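Local coordinates for 5,10-methylenetetrahydromethanopterin reductase (Methanopyrus kandleri, PDB 1EZW), which catalyses the reversible, coenzyme F420-dependent reduction of methylene-tetrahydromethanopterin to methyl-tetrahydromethanopterin on the methanogenic pathway from carbon dioxide, at residues Phe6-Pro12 with Phe31-Cys37; Ile23-Glu27 with Ile55-Leu61. One frame throughout, in Å; residues are numbered along the deposited sequence. Where two conformers were deposited one is given.

Interaction 1 of 2, residues Phe6-Pro12 with Phe31-Cys37; sequences FGIELLP and FEYAWIC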
loop_
_atom_site.group_PDB
_atom_site.type_symbol
_atom_site.label_atom_id
_atom_site.label_comp_id
_atom_site.label_asym_id
_atom_site.label_seq_id
_atom_site.Cartn_x
_atom_site.Cartn_y
_atom_site.Cartn_z
ATOM N N PHE A 6 24.548 -7.477 0.708
ATOM C CA PHE A 6 23.867 -8.453 -0.131
ATOM C C PHE A 6 22.685 -7.783 -0.842
ATOM O O PHE A 6 21.957 -6.995 -0.237
ATOM C CB PHE A 6 23.355 -9.612 0.715
ATOM C CG PHE A 6 24.460 -10.523 1.182
ATOM C CD1 PHE A 6 25.279 -10.131 2.233
ATOM C CD2 PHE A 6 24.739 -11.680 0.488
ATOM C CE1 PHE A 6 26.397 -10.896 2.581
ATOM C CE2 PHE A 6 25.873 -12.470 0.827
ATOM C CZ PHE A 6 26.680 -12.062 1.864
ATOM N N GLY A 7 22.545 -8.081 -2.112
ATOM C CA GLY A 7 21.433 -7.536 -2.890
ATOM C C GLY A 7 20.658 -8.702 -3.477
ATOM O O GLY A 7 21.110 -9.864 -3.459
ATOM N N ILE A 8 19.476 -8.408 -4.008
ATOM C CA ILE A 8 18.668 -9.426 -4.647
ATOM C C ILE A 8 18.204 -8.820 -5.956
ATOM O O ILE A 8 17.877 -7.630 -6.007
ATOM C CB ILE A 8 17.464 -9.851 -3.755
ATOM C CG1 ILE A 8 16.725 -10.981 -4.470
ATOM C CG2 ILE A 8 16.556 -8.660 -3.436
ATOM C CD1 ILE A 8 15.761 -11.679 -3.586
ATOM N N GLU A 9 18.217 -9.627 -7.010
ATOM C CA GLU A 9 17.789 -9.147 -8.326
ATOM C C GLU A 9 16.690 -10.075 -8.769
ATOM O O GLU A 9 16.865 -11.289 -8.832
ATOM C CB GLU A 9 18.983 -9.141 -9.311
ATOM C CG GLU A 9 18.614 -8.935 -10.770
ATOM C CD GLU A 9 18.408 -10.246 -11.484
ATOM O OE1 GLU A 9 19.358 -11.080 -11.515
ATOM O OE2 GLU A 9 17.300 -10.464 -12.009
ATOM N N LEU A 10 15.528 -9.489 -9.070
ATOM C CA LEU A 10 14.368 -10.267 -9.487
ATOM C C LEU A 10 13.884 -9.779 -10.843
ATOM O O LEU A 10 13.820 -8.561 -11.096
ATOM C CB LEU A 10 13.241 -10.127 -8.454
ATOM C CG LEU A 10 13.517 -10.786 -7.090
ATOM C CD1 LEU A 10 12.499 -10.372 -6.054
ATOM C CD2 LEU A 10 13.524 -12.293 -7.245
ATOM N N LEU A 11 13.614 -10.740 -11.734
ATOM C CA LEU A 11 13.071 -10.431 -13.053
ATOM C C LEU A 11 11.572 -10.285 -12.733
ATOM O O LEU A 11 10.971 -11.146 -12.102
ATOM C CB LEU A 11 13.230 -11.617 -14.009
ATOM C CG LEU A 11 12.806 -11.313 -15.445
ATOM C CD1 LEU A 11 13.906 -10.462 -16.091
ATOM C CD2 LEU A 11 12.602 -12.608 -16.247
ATOM N N PRO A 12 10.969 -9.180 -13.154
ATOM C CA PRO A 12 9.558 -9.067 -12.822
ATOM C C PRO A 12 8.608 -9.730 -13.817
ATOM O O PRO A 12 7.733 -9.060 -14.365
ATOM C CB PRO A 12 9.387 -7.562 -12.743
ATOM C CG PRO A 12 10.244 -7.115 -13.933
ATOM C CD PRO A 12 11.476 -7.934 -13.794
ATOM N N PHE A 31 19.094 -8.342 3.540
ATOM C CA PHE A 31 19.555 -7.823 2.239
ATOM C C PHE A 31 19.384 -6.295 2.257
ATOM O O PHE A 31 18.392 -5.770 2.781
ATOM C CB PHE A 31 18.723 -8.403 1.070
ATOM C CG PHE A 31 19.026 -9.836 0.762
ATOM C CD1 PHE A 31 18.683 -10.869 1.666
ATOM C CD2 PHE A 31 19.625 -10.163 -0.461
ATOM C CE1 PHE A 31 18.945 -12.213 1.304
ATOM C CE2 PHE A 31 19.888 -11.497 -0.814
ATOM C CZ PHE A 31 19.542 -12.513 0.066
ATOM N N GLU A 32 20.337 -5.563 1.669
ATOM C CA GLU A 32 20.275 -4.107 1.670
ATOM C C GLU A 32 19.938 -3.481 0.316
ATOM O O GLU A 32 19.675 -2.276 0.231
ATOM C CB GLU A 32 21.581 -3.534 2.220
ATOM C CG GLU A 32 21.744 -3.826 3.720
ATOM C CD GLU A 32 23.085 -3.358 4.267
ATOM O OE1 GLU A 32 23.294 -2.141 4.400
ATOM O OE2 GLU A 32 23.936 -4.222 4.546
ATOM N N TYR A 33 19.970 -4.282 -0.736
ATOM C CA TYR A 33 19.605 -3.778 -2.065
ATOM C C TYR A 33 18.661 -4.687 -2.787
ATOM O O TYR A 33 18.827 -5.897 -2.739
ATOM C CB TYR A 33 20.840 -3.667 -2.981
ATOM C CG TYR A 33 21.864 -2.699 -2.467
ATOM C CD1 TYR A 33 22.782 -3.074 -1.473
ATOM C CD2 TYR A 33 21.911 -1.399 -2.956
ATOM C CE1 TYR A 33 23.724 -2.163 -0.986
ATOM C CE2 TYR A 33 22.841 -0.479 -2.488
ATOM C CZ TYR A 33 23.752 -0.879 -1.493
ATOM O OH TYR A 33 24.635 0.048 -0.985
ATOM N N ALA A 34 17.699 -4.106 -3.528
ATOM C CA ALA A 34 16.798 -4.934 -4.351
ATOM C C ALA A 34 16.770 -4.251 -5.733
ATOM O O ALA A 34 16.449 -3.040 -5.845
ATOM C CB ALA A 34 15.348 -4.980 -3.737
ATOM N N TRP A 35 17.104 -5.040 -6.738
ATOM C CA TRP A 35 17.198 -4.584 -8.115
ATOM C C TRP A 35 16.154 -5.257 -8.964
ATOM O O TRP A 35 16.017 -6.473 -8.939
ATOM C CB TRP A 35 18.572 -4.947 -8.696
ATOM C CG TRP A 35 19.747 -4.369 -7.936
ATOM C CD1 TRP A 35 20.551 -5.006 -7.001
ATOM C CD2 TRP A 35 20.288 -3.054 -8.094
ATOM N NE1 TRP A 35 21.552 -4.162 -6.594
ATOM C CE2 TRP A 35 21.417 -2.956 -7.247
ATOM C CE3 TRP A 35 19.930 -1.943 -8.878
ATOM C CZ2 TRP A 35 22.204 -1.783 -7.156
ATOM C CZ3 TRP A 35 20.719 -0.773 -8.787
ATOM C CH2 TRP A 35 21.841 -0.711 -7.927
ATOM N N ILE A 36 15.437 -4.461 -9.753
ATOM C CA ILE A 36 14.392 -5.025 -10.611
ATOM C C ILE A 36 14.752 -4.688 -12.051
ATOM O O ILE A 36 14.953 -3.521 -12.393
ATOM C CB ILE A 36 12.989 -4.453 -10.260
ATOM C CG1 ILE A 36 12.538 -5.029 -8.905
ATOM C CG2 ILE A 36 11.970 -4.885 -11.339
ATOM C CD1 ILE A 36 12.355 -6.571 -8.990
ATOM N N CYS A 37 14.860 -5.711 -12.891
ATOM C CA CYS A 37 15.227 -5.528 -14.295
ATOM C C CYS A 37 14.210 -4.701 -15.067
ATOM O O CYS A 37 13.035 -4.634 -14.701
ATOM C CB CYS A 37 15.377 -6.888 -14.951
ATOM S SG CYS A 37 16.361 -7.941 -13.921
HETATM O O HOH W 1 23.321 -6.870 3.255
#

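Interaction 2 of 2, residues Ile23-Glu27 with Ile55-Leu61; sequences IKVAE and ITSKIKL. With MG (magnesium ion), chain B.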
loop_
_atom_site.group_PDB
_atom_site.type_symbol
_atom_site.label_atom_id
_atom_site.label_comp_id
_atom_site.label_asym_id
_atom_site.label_seq_id
_atom_site.Cartn_x
_atom_site.Cartn_y
_atom_site.Cartn_z
ATOM N N ILE A 23 10.801 -9.323 -2.054
ATOM C CA ILE A 23 11.695 -8.228 -1.642
ATOM C C ILE A 23 11.540 -7.959 -0.138
ATOM O O ILE A 23 12.538 -7.702 0.556
ATOM C CB ILE A 23 11.415 -6.968 -2.472
ATOM C CG1 ILE A 23 11.855 -7.230 -3.925
ATOM C CG2 ILE A 23 12.223 -5.767 -1.915
ATOM C CD1 ILE A 23 11.545 -6.072 -4.927
ATOM N N LYS A 24 10.304 -8.027 0.384
ATOM C CA LYS A 24 10.131 -7.876 1.832
ATOM C C LYS A 24 10.867 -9.026 2.573
ATOM O O LYS A 24 11.522 -8.764 3.580
ATOM C CB LYS A 24 8.622 -7.858 2.183
ATOM C CG LYS A 24 8.290 -7.883 3.693
ATOM C CD LYS A 24 8.865 -6.654 4.384
ATOM C CE LYS A 24 8.155 -6.344 5.736
ATOM N NZ LYS A 24 8.435 -7.305 6.784
ATOM N N VAL A 25 10.772 -10.265 2.088
ATOM C CA VAL A 25 11.491 -11.381 2.728
ATOM C C VAL A 25 12.985 -11.098 2.712
ATOM O O VAL A 25 13.652 -11.236 3.754
ATOM C CB VAL A 25 11.164 -12.729 2.102
ATOM C CG1 VAL A 25 11.974 -13.866 2.811
ATOM C CG2 VAL A 25 9.638 -12.999 2.293
ATOM N N ALA A 26 13.488 -10.617 1.587
ATOM C CA ALA A 26 14.931 -10.249 1.534
ATOM C C ALA A 26 15.277 -9.167 2.560
ATOM O O ALA A 26 16.293 -9.266 3.303
ATOM C CB ALA A 26 15.321 -9.785 0.117
ATOM N N GLU A 27 14.472 -8.104 2.645
ATOM C CA GLU A 27 14.726 -7.062 3.637
ATOM C C GLU A 27 14.742 -7.665 5.049
ATOM O O GLU A 27 15.612 -7.347 5.864
ATOM C CB GLU A 27 13.624 -6.001 3.609
ATOM C CG GLU A 27 13.778 -4.930 4.675
ATOM C CD GLU A 27 12.689 -3.871 4.533
ATOM O OE1 GLU A 27 11.785 -3.799 5.394
ATOM O OE2 GLU A 27 12.755 -3.155 3.519
ATOM N N ILE A 55 5.428 -1.952 0.432
ATOM C CA ILE A 55 5.510 -3.173 1.233
ATOM C C ILE A 55 6.815 -3.390 1.993
ATOM O O ILE A 55 7.014 -4.412 2.632
ATOM C CB ILE A 55 5.279 -4.383 0.283
ATOM C CG1 ILE A 55 3.910 -4.242 -0.389
ATOM C CG2 ILE A 55 5.374 -5.678 1.029
ATOM C CD1 ILE A 55 2.772 -4.201 0.565
ATOM N N THR A 56 7.712 -2.415 1.919
ATOM C CA THR A 56 9.025 -2.524 2.568
ATOM C C THR A 56 9.353 -1.206 3.224
ATOM O O THR A 56 8.671 -0.230 2.959
ATOM C CB THR A 56 10.166 -2.848 1.557
ATOM O OG1 THR A 56 10.202 -1.843 0.528
ATOM C CG2 THR A 56 9.955 -4.204 0.882
ATOM N N SER A 57 10.386 -1.176 4.053
ATOM C CA SER A 57 10.795 0.055 4.738
ATOM C C SER A 57 12.262 0.389 4.832
ATOM O O SER A 57 12.619 1.497 5.240
ATOM C CB SER A 57 10.219 0.073 6.156
ATOM O OG SER A 57 8.805 0.314 6.022
ATOM N N LYS A 58 13.124 -0.570 4.539
ATOM C CA LYS A 58 14.574 -0.355 4.716
ATOM C C LYS A 58 15.422 -0.668 3.502
ATOM O O LYS A 58 16.456 -0.015 3.242
ATOM C CB LYS A 58 15.081 -1.283 5.853
ATOM C CG LYS A 58 14.344 -1.229 7.190
ATOM C CD LYS A 58 14.944 -2.344 8.139
ATOM C CE LYS A 58 14.315 -2.360 9.544
ATOM N NZ LYS A 58 14.786 -3.451 10.473
ATOM N N ILE A 59 15.026 -1.692 2.752
ATOM C CA ILE A 59 15.863 -2.096 1.634
ATOM C C ILE A 59 15.907 -1.021 0.537
ATOM O O ILE A 59 14.902 -0.351 0.276
ATOM C CB ILE A 59 15.370 -3.462 1.085
ATOM C CG1 ILE A 59 16.428 -4.095 0.194
ATOM C CG2 ILE A 59 14.050 -3.285 0.341
ATOM C CD1 ILE A 59 16.073 -5.593 -0.108
ATOM N N LYS A 60 17.082 -0.843 -0.073
ATOM C CA LYS A 60 17.189 0.118 -1.185
ATOM C C LYS A 60 16.595 -0.555 -2.409
ATOM O O LYS A 60 16.691 -1.780 -2.593
ATOM C CB LYS A 60 18.634 0.559 -1.359
ATOM C CG LYS A 60 19.072 1.350 -0.115
ATOM C CD LYS A 60 20.555 1.797 -0.144
ATOM C CE LYS A 60 21.434 0.890 0.672
ATOM N NZ LYS A 60 22.747 1.604 0.939
ATOM N N LEU A 61 15.936 0.275 -3.232
ATOM C CA LEU A 61 15.125 -0.138 -4.405
ATOM C C LEU A 61 15.454 0.581 -5.703
ATOM O O LEU A 61 15.528 1.799 -5.699
ATOM C CB LEU A 61 13.614 0.211 -4.143
ATOM C CG LEU A 61 12.386 -0.590 -3.684
ATOM C CD1 LEU A 61 12.760 -1.958 -3.171
ATOM C CD2 LEU A 61 11.632 0.221 -2.607
HETATM MG MG MG B . 7.525 1.483 3.909
HETATM O O HOH W 2 6.286 2.515 2.127
HETATM O O HOH W 3 5.766 -0.140 4.135
#

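Interaction 1 of 2, residues Phe6-Pro12 with Phe31-Cys37
F31 turns its ring along the start of segment 6-12: CB of F6 lies over one ring face, 3.9 Å from F31 CD2, while the carbonyl of G7 meets the ring edge near its plane, G7 O 3.3 Å from F31 CE2. CB of I8 also reaches this ring, and I8 CG2 lies 3.9 Å from CB of A34, on the same sheet face. Farther along that face, I36 has CG1 anti to its carbonyl carbon (chi1 -71°), and the chain folds back so that I36 CD1 touches CB of L10 at 3.7 Å. The other branch, CG2, meets P12, the two side chains sliding past each other in opposite directions. The opposite face carries E9, Y33 and W35. E9 bends at chi2, its carboxylate turned to the C37 side, though the exact approach to SG is doubtful because the cysteine has two conformers. The backbones pair in parallel: I8 N bonds to Y33 O, W35 N to I8 O (2.8 Å, nearly straight at 170°) and L10 N to W35 O. At the start, F6 O accepts a bond from E32 N and a weak one from Y33 N. These are adjacent strands of the TIM barrel, joined by helix 16-28, whose I23 packs on A34 and L10, I19 on I36 and A26 on F31; I336 of helix 332-342 packs on I8 and F31. W35 NE1 bonds to Q321 of strand 321-324, which flanks strand 5-10.

Interaction 2 of 2, residues Ile23-Glu27 with Ile55-Leu61
E27 reaches from helix 16-28 into the turn before strand 60-63 and holds three successive backbone N-H groups on one carboxylate oxygen. Its CG stands anti to the backbone N (chi1 176°) and the chain stays extended through chi2, driving OE2 into the turn. S57 N meets the syn lone pair of E27 OE2 at 3.1 Å, whereas K58 N and I59 N, each 2.8 Å from E27 OE2, come from above the carboxylate plane. OE1 adds a weak bond from S57 N. Such a cluster of donors would favour the charged carboxylate. With an alanine in its place, the three backbone amides would probably lose their shared acceptor, and the turn could shift. Alongside, CG2 of I59 takes the crowded position between backbone N and carbonyl carbon, which sets it 3.4 Å from E27 OE2 and 3.8 Å from CG2 of I23. The I23 and I59 side chains cross at about a right angle, and the same I23 methyl meets T56 CG2. K24 lays CD 3.4 Å from I55 O, while its NZ forms a salt bridge with D28. T56 O binds the magnesium ion at 2.3 Å and S57 OG at a long 2.7 Å, with two waters and T56 O of a second subunit. The turn follows helix 45-54, whose A52 touches I23, and leads into strand 60-63 beside strand 33-36; helix 332-342 packs on V25 and A26.

How the interactions relate
The centres of the two interactions lie 9 Å apart, and their segments alternate along the chain: helix 16-28, which supplies the 23-27 segment of interaction 2, connects the two strands of interaction 1. They also touch directly. A34 N lies 2.7 Å from K60 O, a probable hydrogen bond between neighbouring strands 33-36 and 60-63, and F31 N probably bonds to A26 O at 3.0 Å where the helix gives way to the next strand. I59 CG1 packs 3.7 Å from F31 O. Interaction 1 thus lies in the barrel wall and interaction 2 in the layer outside it, ending at the magnesium shared between subunits, about 13 Å from the A34 side chain.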